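Local coordinates for putative pneumococcal surface protein (Streptococcus pneumoniae, PDB 4CNL), which probably attaches to the pneumococcal cell wall by binding the choline of teichoic acids through a chain of choline-binding repeats, at residues 122-134 with 147-159. Sequence-based numbering, arbitrary orientation.
Sequences EWVYDATYQAWYY and QGNYYLKSDGKMA. With CHT (choline ion), chain C; CHT (choline ion), chain F; CHT (choline ion), chain E.
Trp123, Trp132, Tyr150 and Met158 enclose one choline ion, two from each segment. Choline C7 sits over the centre of the Trp123 ring, 3.5 Å from CD2, and also over the Tyr150 face; C6 lies over the Trp132 ring. Met158 completes the wall in a Met-aromatic contact with both indoles: its CG is anti to the backbone N (chi1 -170°), which carries SD to 3.6 Å from choline C7, and the bend at chi3 turns CE beside Trp132 CD1. Three aromatic rings and a thioether round a trimethylammonium group form the cation-pi box of choline-binding modules, here built between the hairpin 122-126/131-135 and the next repeat along the chain. Behind the box, Leu152 CD1 packs obliquely against Trp123, 3.6 Å from CZ3, while the Trp123 and Tyr150 planes stand 73° apart. On the face of Trp123 turned away from choline lies Tyr134 CD1. Gln147, bent at chi2, lays its amide nearly parallel to the Tyr134 ring, planes 11° apart, with CG over the ring centre in a CH-pi contact. The backbone hydrogen bond from Met158 N to Trp132 O (3.0 Å) joins the segments. At the other end, the extended Lys157 runs alongside Tyr133 and past Ala131 CB to cross Tyr129, and water 2 links Lys157 NZ with Tyr129 O. Asp155 O approaches the edge of the Tyr133 ring, and water 3, 2.6 Å from Tyr133 OH, also donates to Asp155 O. Tyr129, Tyr133 and Asp155 border a second choline, completed by Trp106, Gly108 and Tyr141.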
loop_
_atom_site.group_PDB
_atom_site.type_symbol
_atom_site.label_atom_id
_atom_site.label_comp_id
_atom_site.label_asym_id
_atom_site.label_seq_id
_atom_site.Cartn_x
_atom_site.Cartn_y
_atom_site.Cartn_z
ATOM N N GLU A 122 -4.290 2.873 -17.441
ATOM C CA GLU A 122 -5.489 3.698 -17.327
ATOM C C GLU A 122 -5.142 5.179 -17.274
ATOM O O GLU A 122 -4.033 5.571 -16.901
ATOM C CB GLU A 122 -6.294 3.327 -16.080
ATOM C CG GLU A 122 -5.597 3.645 -14.770
ATOM C CD GLU A 122 -6.356 3.105 -13.554
ATOM O OE1 GLU A 122 -7.390 3.700 -13.181
ATOM O OE2 GLU A 122 -5.919 2.096 -12.971
ATOM N N TRP A 123 -6.121 5.986 -17.650
ATOM C CA TRP A 123 -6.029 7.431 -17.561
ATOM C C TRP A 123 -6.446 7.910 -16.178
ATOM O O TRP A 123 -7.388 7.383 -15.582
ATOM C CB TRP A 123 -6.926 8.078 -18.616
ATOM C CG TRP A 123 -6.434 7.916 -20.014
ATOM C CD1 TRP A 123 -6.750 6.917 -20.897
ATOM C CD2 TRP A 123 -5.537 8.789 -20.696
ATOM N NE1 TRP A 123 -6.095 7.124 -22.092
ATOM C CE2 TRP A 123 -5.338 8.261 -21.989
ATOM C CE3 TRP A 123 -4.872 9.968 -20.335
ATOM C CZ2 TRP A 123 -4.517 8.882 -22.928
ATOM C CZ3 TRP A 123 -4.058 10.582 -21.268
ATOM C CH2 TRP A 123 -3.884 10.034 -22.549
ATOM N N VAL A 124 -5.725 8.885 -15.643
ATOM C CA VAL A 124 -6.159 9.542 -14.421
ATOM C C VAL A 124 -6.084 11.049 -14.603
ATOM O O VAL A 124 -5.249 11.562 -15.350
ATOM C CB VAL A 124 -5.317 9.133 -13.190
ATOM C CG1 VAL A 124 -5.324 7.615 -13.010
ATOM C CG2 VAL A 124 -3.899 9.680 -13.297
ATOM N N TYR A 125 -6.981 11.754 -13.932
ATOM C CA TYR A 125 -6.950 13.203 -13.933
ATOM C C TYR A 125 -6.351 13.695 -12.630
ATOM O O TYR A 125 -6.870 13.403 -11.550
ATOM C CB TYR A 125 -8.345 13.779 -14.141
ATOM C CG TYR A 125 -8.344 15.274 -14.354
ATOM C CD1 TYR A 125 -8.037 15.816 -15.599
ATOM C CD2 TYR A 125 -8.671 16.149 -13.318
ATOM C CE1 TYR A 125 -8.043 17.180 -15.800
ATOM C CE2 TYR A 125 -8.680 17.524 -13.518
ATOM C CZ TYR A 125 -8.371 18.029 -14.763
ATOM O OH TYR A 125 -8.377 19.399 -14.971
ATOM N N ASP A 126 -5.256 14.437 -12.729
ATOM C CA ASP A 126 -4.609 14.980 -11.543
ATOM C C ASP A 126 -5.195 16.347 -11.249
ATOM O O ASP A 126 -4.960 17.302 -11.985
ATOM C CB ASP A 126 -3.092 15.074 -11.722
ATOM C CG ASP A 126 -2.375 15.482 -10.438
ATOM O OD1 ASP A 126 -2.423 16.680 -10.089
ATOM O OD2 ASP A 126 -1.744 14.612 -9.790
ATOM N N ALA A 127 -5.969 16.427 -10.171
ATOM C CA ALA A 127 -6.674 17.656 -9.816
ATOM C C ALA A 127 -5.726 18.826 -9.582
ATOM O O ALA A 127 -6.082 19.976 -9.833
ATOM C CB ALA A 127 -7.539 17.423 -8.579
ATOM N N THR A 128 -4.517 18.541 -9.109
ATOM C CA THR A 128 -3.568 19.606 -8.812
ATOM C C THR A 128 -2.927 20.152 -10.092
ATOM O O THR A 128 -2.802 21.366 -10.258
ATOM C CB THR A 128 -2.475 19.130 -7.805
ATOM O OG1 THR A 128 -1.755 18.005 -8.331
ATOM C CG2 THR A 128 -3.120 18.717 -6.500
ATOM N N TYR A 129 -2.550 19.268 -11.012
ATOM C CA TYR A 129 -1.954 19.713 -12.271
ATOM C C TYR A 129 -3.023 20.171 -13.276
ATOM O O TYR A 129 -2.702 20.840 -14.261
ATOM C CB TYR A 129 -1.110 18.599 -12.907
ATOM C CG TYR A 129 0.123 18.162 -12.132
ATOM C CD1 TYR A 129 1.151 19.051 -11.833
ATOM C CD2 TYR A 129 0.271 16.835 -11.745
ATOM C CE1 TYR A 129 2.286 18.626 -11.138
ATOM C CE2 TYR A 129 1.389 16.406 -11.063
ATOM C CZ TYR A 129 2.393 17.298 -10.761
ATOM O OH TYR A 129 3.498 16.841 -10.074
ATOM N N GLN A 130 -4.277 19.791 -13.023
ATOM C CA GLN A 130 -5.399 20.027 -13.950
ATOM C C GLN A 130 -5.056 19.481 -15.332
ATOM O O GLN A 130 -5.111 20.192 -16.338
ATOM C CB GLN A 130 -5.764 21.519 -14.028
ATOM C CG GLN A 130 -6.197 22.092 -12.674
ATOM C CD GLN A 130 -6.629 23.546 -12.742
ATOM O OE1 GLN A 130 -7.005 24.055 -13.802
ATOM N NE2 GLN A 130 -6.583 24.224 -11.599
ATOM N N ALA A 131 -4.691 18.205 -15.364
ATOM C CA ALA A 131 -4.302 17.548 -16.606
ATOM C C ALA A 131 -4.465 16.045 -16.487
ATOM O O ALA A 131 -4.383 15.490 -15.391
ATOM C CB ALA A 131 -2.885 17.880 -16.948
ATOM N N TRP A 132 -4.677 15.396 -17.628
ATOM C CA TRP A 132 -4.734 13.941 -17.696
ATOM C C TRP A 132 -3.340 13.352 -17.811
ATOM O O TRP A 132 -2.464 13.929 -18.455
ATOM C CB TRP A 132 -5.570 13.490 -18.899
ATOM C CG TRP A 132 -7.029 13.719 -18.726
ATOM C CD1 TRP A 132 -7.759 14.775 -19.180
ATOM C CD2 TRP A 132 -7.941 12.859 -18.042
ATOM N NE1 TRP A 132 -9.083 14.620 -18.825
ATOM C CE2 TRP A 132 -9.218 13.448 -18.128
ATOM C CE3 TRP A 132 -7.806 11.628 -17.389
ATOM C CZ2 TRP A 132 -10.348 12.863 -17.564
ATOM C CZ3 TRP A 132 -8.920 11.050 -16.826
ATOM C CH2 TRP A 132 -10.182 11.666 -16.916
ATOM N N TYR A 133 -3.160 12.186 -17.201
ATOM C CA TYR A 133 -1.936 11.399 -17.294
ATOM C C TYR A 133 -2.321 9.997 -17.695
ATOM O O TYR A 133 -3.417 9.542 -17.369
ATOM C CB TYR A 133 -1.190 11.360 -15.946
ATOM C CG TYR A 133 -0.622 12.698 -15.595
ATOM C CD1 TYR A 133 -1.431 13.685 -15.040
ATOM C CD2 TYR A 133 0.711 12.996 -15.843
ATOM C CE1 TYR A 133 -0.933 14.933 -14.746
ATOM C CE2 TYR A 133 1.223 14.246 -15.547
ATOM C CZ TYR A 133 0.396 15.206 -14.997
ATOM O OH TYR A 133 0.900 16.445 -14.691
ATOM N N TYR A 134 -1.434 9.300 -18.398
ATOM C CA TYR A 134 -1.714 7.906 -18.690
ATOM C C TYR A 134 -0.701 7.018 -17.996
ATOM O O TYR A 134 0.498 7.150 -18.211
ATOM C CB TYR A 134 -1.719 7.618 -20.201
ATOM C CG TYR A 134 -2.117 6.168 -20.457
ATOM C CD1 TYR A 134 -3.429 5.755 -20.288
ATOM C CD2 TYR A 134 -1.169 5.218 -20.824
ATOM C CE1 TYR A 134 -3.801 4.423 -20.489
ATOM C CE2 TYR A 134 -1.531 3.888 -21.042
ATOM C CZ TYR A 134 -2.841 3.499 -20.860
ATOM O OH TYR A 134 -3.196 2.185 -21.077
ATOM N N GLN A 147 -0.634 7.540 -26.627
ATOM C CA GLN A 147 -1.550 6.511 -26.142
ATOM C C GLN A 147 -2.806 6.649 -26.975
ATOM O O GLN A 147 -3.587 7.586 -26.789
ATOM C CB GLN A 147 -1.837 6.664 -24.642
ATOM C CG GLN A 147 -2.911 5.720 -24.111
ATOM C CD GLN A 147 -2.578 4.254 -24.324
ATOM O OE1 GLN A 147 -1.403 3.862 -24.386
ATOM N NE2 GLN A 147 -3.618 3.430 -24.430
ATOM N N GLY A 148 -2.981 5.740 -27.926
ATOM C CA GLY A 148 -4.040 5.895 -28.908
ATOM C C GLY A 148 -3.814 7.189 -29.666
ATOM O O GLY A 148 -2.706 7.448 -30.137
ATOM N N ASN A 149 -4.861 8.007 -29.754
ATOM C CA ASN A 149 -4.806 9.270 -30.489
ATOM C C ASN A 149 -4.450 10.461 -29.615
ATOM O O ASN A 149 -4.611 11.620 -30.021
ATOM C CB ASN A 149 -6.142 9.526 -31.175
ATOM C CG ASN A 149 -6.506 8.422 -32.143
ATOM O OD1 ASN A 149 -5.733 8.097 -33.042
ATOM N ND2 ASN A 149 -7.677 7.828 -31.953
ATOM N N TYR A 150 -3.976 10.172 -28.404
ATOM C CA TYR A 150 -3.554 11.210 -27.480
ATOM C C TYR A 150 -2.056 11.181 -27.285
ATOM O O TYR A 150 -1.440 10.116 -27.329
ATOM C CB TYR A 150 -4.231 11.039 -26.122
ATOM C CG TYR A 150 -5.727 11.065 -26.191
ATOM C CD1 TYR A 150 -6.407 12.279 -26.225
ATOM C CD2 TYR A 150 -6.469 9.883 -26.229
ATOM C CE1 TYR A 150 -7.784 12.319 -26.295
ATOM C CE2 TYR A 150 -7.853 9.916 -26.302
ATOM C CZ TYR A 150 -8.500 11.134 -26.330
ATOM O OH TYR A 150 -9.870 11.178 -26.397
ATOM N N TYR A 151 -1.471 12.347 -27.038
ATOM C CA TYR A 151 -0.029 12.425 -26.840
ATOM C C TYR A 151 0.309 12.891 -25.446
ATOM O O TYR A 151 -0.171 13.935 -24.997
ATOM C CB TYR A 151 0.607 13.377 -27.848
ATOM C CG TYR A 151 2.119 13.379 -27.813
ATOM C CD1 TYR A 151 2.842 12.356 -28.432
ATOM C CD2 TYR A 151 2.824 14.404 -27.199
ATOM C CE1 TYR A 151 4.224 12.347 -28.414
ATOM C CE2 TYR A 151 4.224 14.406 -27.183
ATOM C CZ TYR A 151 4.905 13.372 -27.796
ATOM O OH TYR A 151 6.280 13.367 -27.788
ATOM N N LEU A 152 1.156 12.132 -24.770
ATOM C CA LEU A 152 1.646 12.545 -23.457
ATOM C C LEU A 152 2.982 13.261 -23.621
ATOM O O LEU A 152 3.927 12.717 -24.212
ATOM C CB LEU A 152 1.797 11.337 -22.524
ATOM C CG LEU A 152 0.569 10.494 -22.134
ATOM C CD1 LEU A 152 -0.569 11.383 -21.643
ATOM C CD2 LEU A 152 0.088 9.563 -23.269
ATOM N N LYS A 153 3.062 14.480 -23.097
ATOM C CA LYS A 153 4.249 15.308 -23.266
ATOM C C LYS A 153 5.370 14.833 -22.334
ATOM O O LYS A 153 5.209 13.832 -21.639
ATOM C CB LYS A 153 3.897 16.774 -23.022
ATOM C CG LYS A 153 2.835 17.294 -24.011
ATOM C CD LYS A 153 2.377 18.699 -23.676
ATOM C CE LYS A 153 3.517 19.698 -23.832
ATOM N NZ LYS A 153 3.019 21.100 -23.859
ATOM N N SER A 154 6.499 15.537 -22.336
ATOM C CA SER A 154 7.682 15.052 -21.624
ATOM C C SER A 154 7.475 14.969 -20.115
ATOM O O SER A 154 8.114 14.153 -19.452
ATOM C CB SER A 154 8.903 15.928 -21.934
ATOM O OG SER A 154 8.734 17.243 -21.456
ATOM N N ASP A 155 6.585 15.792 -19.573
ATOM C CA ASP A 155 6.292 15.730 -18.140
ATOM C C ASP A 155 5.087 14.824 -17.853
ATOM O O ASP A 155 4.583 14.775 -16.726
ATOM C CB ASP A 155 6.062 17.140 -17.574
ATOM C CG ASP A 155 4.878 17.850 -18.207
ATOM O OD1 ASP A 155 4.230 17.269 -19.105
ATOM O OD2 ASP A 155 4.590 19.000 -17.803
ATOM N N GLY A 156 4.631 14.113 -18.883
ATOM C CA GLY A 156 3.529 13.178 -18.753
ATOM C C GLY A 156 2.154 13.768 -19.027
ATOM O O GLY A 156 1.183 13.020 -19.167
ATOM N N LYS A 157 2.053 15.091 -19.076
ATOM C CA LYS A 157 0.750 15.735 -19.285
ATOM C C LYS A 157 0.231 15.520 -20.696
ATOM O O LYS A 157 0.987 15.606 -21.676
ATOM C CB LYS A 157 0.810 17.245 -19.002
ATOM C CG LYS A 157 1.050 17.599 -17.543
ATOM C CD LYS A 157 1.011 19.098 -17.283
ATOM C CE LYS A 157 1.590 19.392 -15.885
ATOM N NZ LYS A 157 1.708 20.849 -15.598
ATOM N N MET A 158 -1.066 15.236 -20.792
ATOM C CA MET A 158 -1.733 15.156 -22.092
ATOM C C MET A 158 -1.655 16.487 -22.825
ATOM O O MET A 158 -1.937 17.543 -22.258
ATOM C CB MET A 158 -3.194 14.755 -21.926
ATOM C CG MET A 158 -3.876 14.423 -23.244
ATOM S SD MET A 158 -5.614 14.001 -23.027
ATOM C CE MET A 158 -6.330 15.621 -22.728
ATOM N N ALA A 159 -1.282 16.432 -24.099
ATOM C CA ALA A 159 -1.227 17.636 -24.928
ATOM C C ALA A 159 -2.612 18.084 -25.381
ATOM O O ALA A 159 -3.475 17.252 -25.652
ATOM C CB ALA A 159 -0.344 17.391 -26.146
HETATM C C4 CHT C . -9.302 8.699 -22.757
HETATM C C5 CHT C . -9.785 10.137 -22.882
HETATM C C6 CHT C . -9.073 10.793 -20.714
HETATM C C7 CHT C . -7.575 10.979 -22.554
HETATM C C8 CHT C . -9.425 12.371 -22.398
HETATM O O6 CHT C . -10.043 8.045 -21.733
HETATM N N1 CHT C . -8.954 11.045 -22.124
HETATM C C4 CHT F . 6.733 13.752 -13.618
HETATM C C5 CHT F . 5.601 14.405 -12.834
HETATM C C6 CHT F . 5.288 12.347 -11.690
HETATM C C7 CHT F . 3.674 14.044 -11.560
HETATM C C8 CHT F . 3.972 12.852 -13.575
HETATM O O6 CHT F . 7.417 14.748 -14.366
HETATM N N1 CHT F . 4.635 13.409 -12.421
HETATM C C4 CHT E . 1.359 8.584 -34.495
HETATM C C5 CHT E . 0.249 8.035 -33.609
HETATM C C6 CHT E . -2.000 8.399 -33.024
HETATM C C7 CHT E . -0.786 10.053 -34.191
HETATM C C8 CHT E . -1.392 8.045 -35.272
HETATM O O6 CHT E . 2.579 7.973 -34.100
HETATM N N1 CHT E . -0.992 8.637 -34.022
HETATM O O HOH W 1 -6.737 4.542 -23.904
HETATM O O HOH W 2 -0.706 21.722 -15.626
HETATM O O HOH W 3 3.504 16.824 -14.782
HETATM O O HOH W 4 1.210 10.422 -18.457
#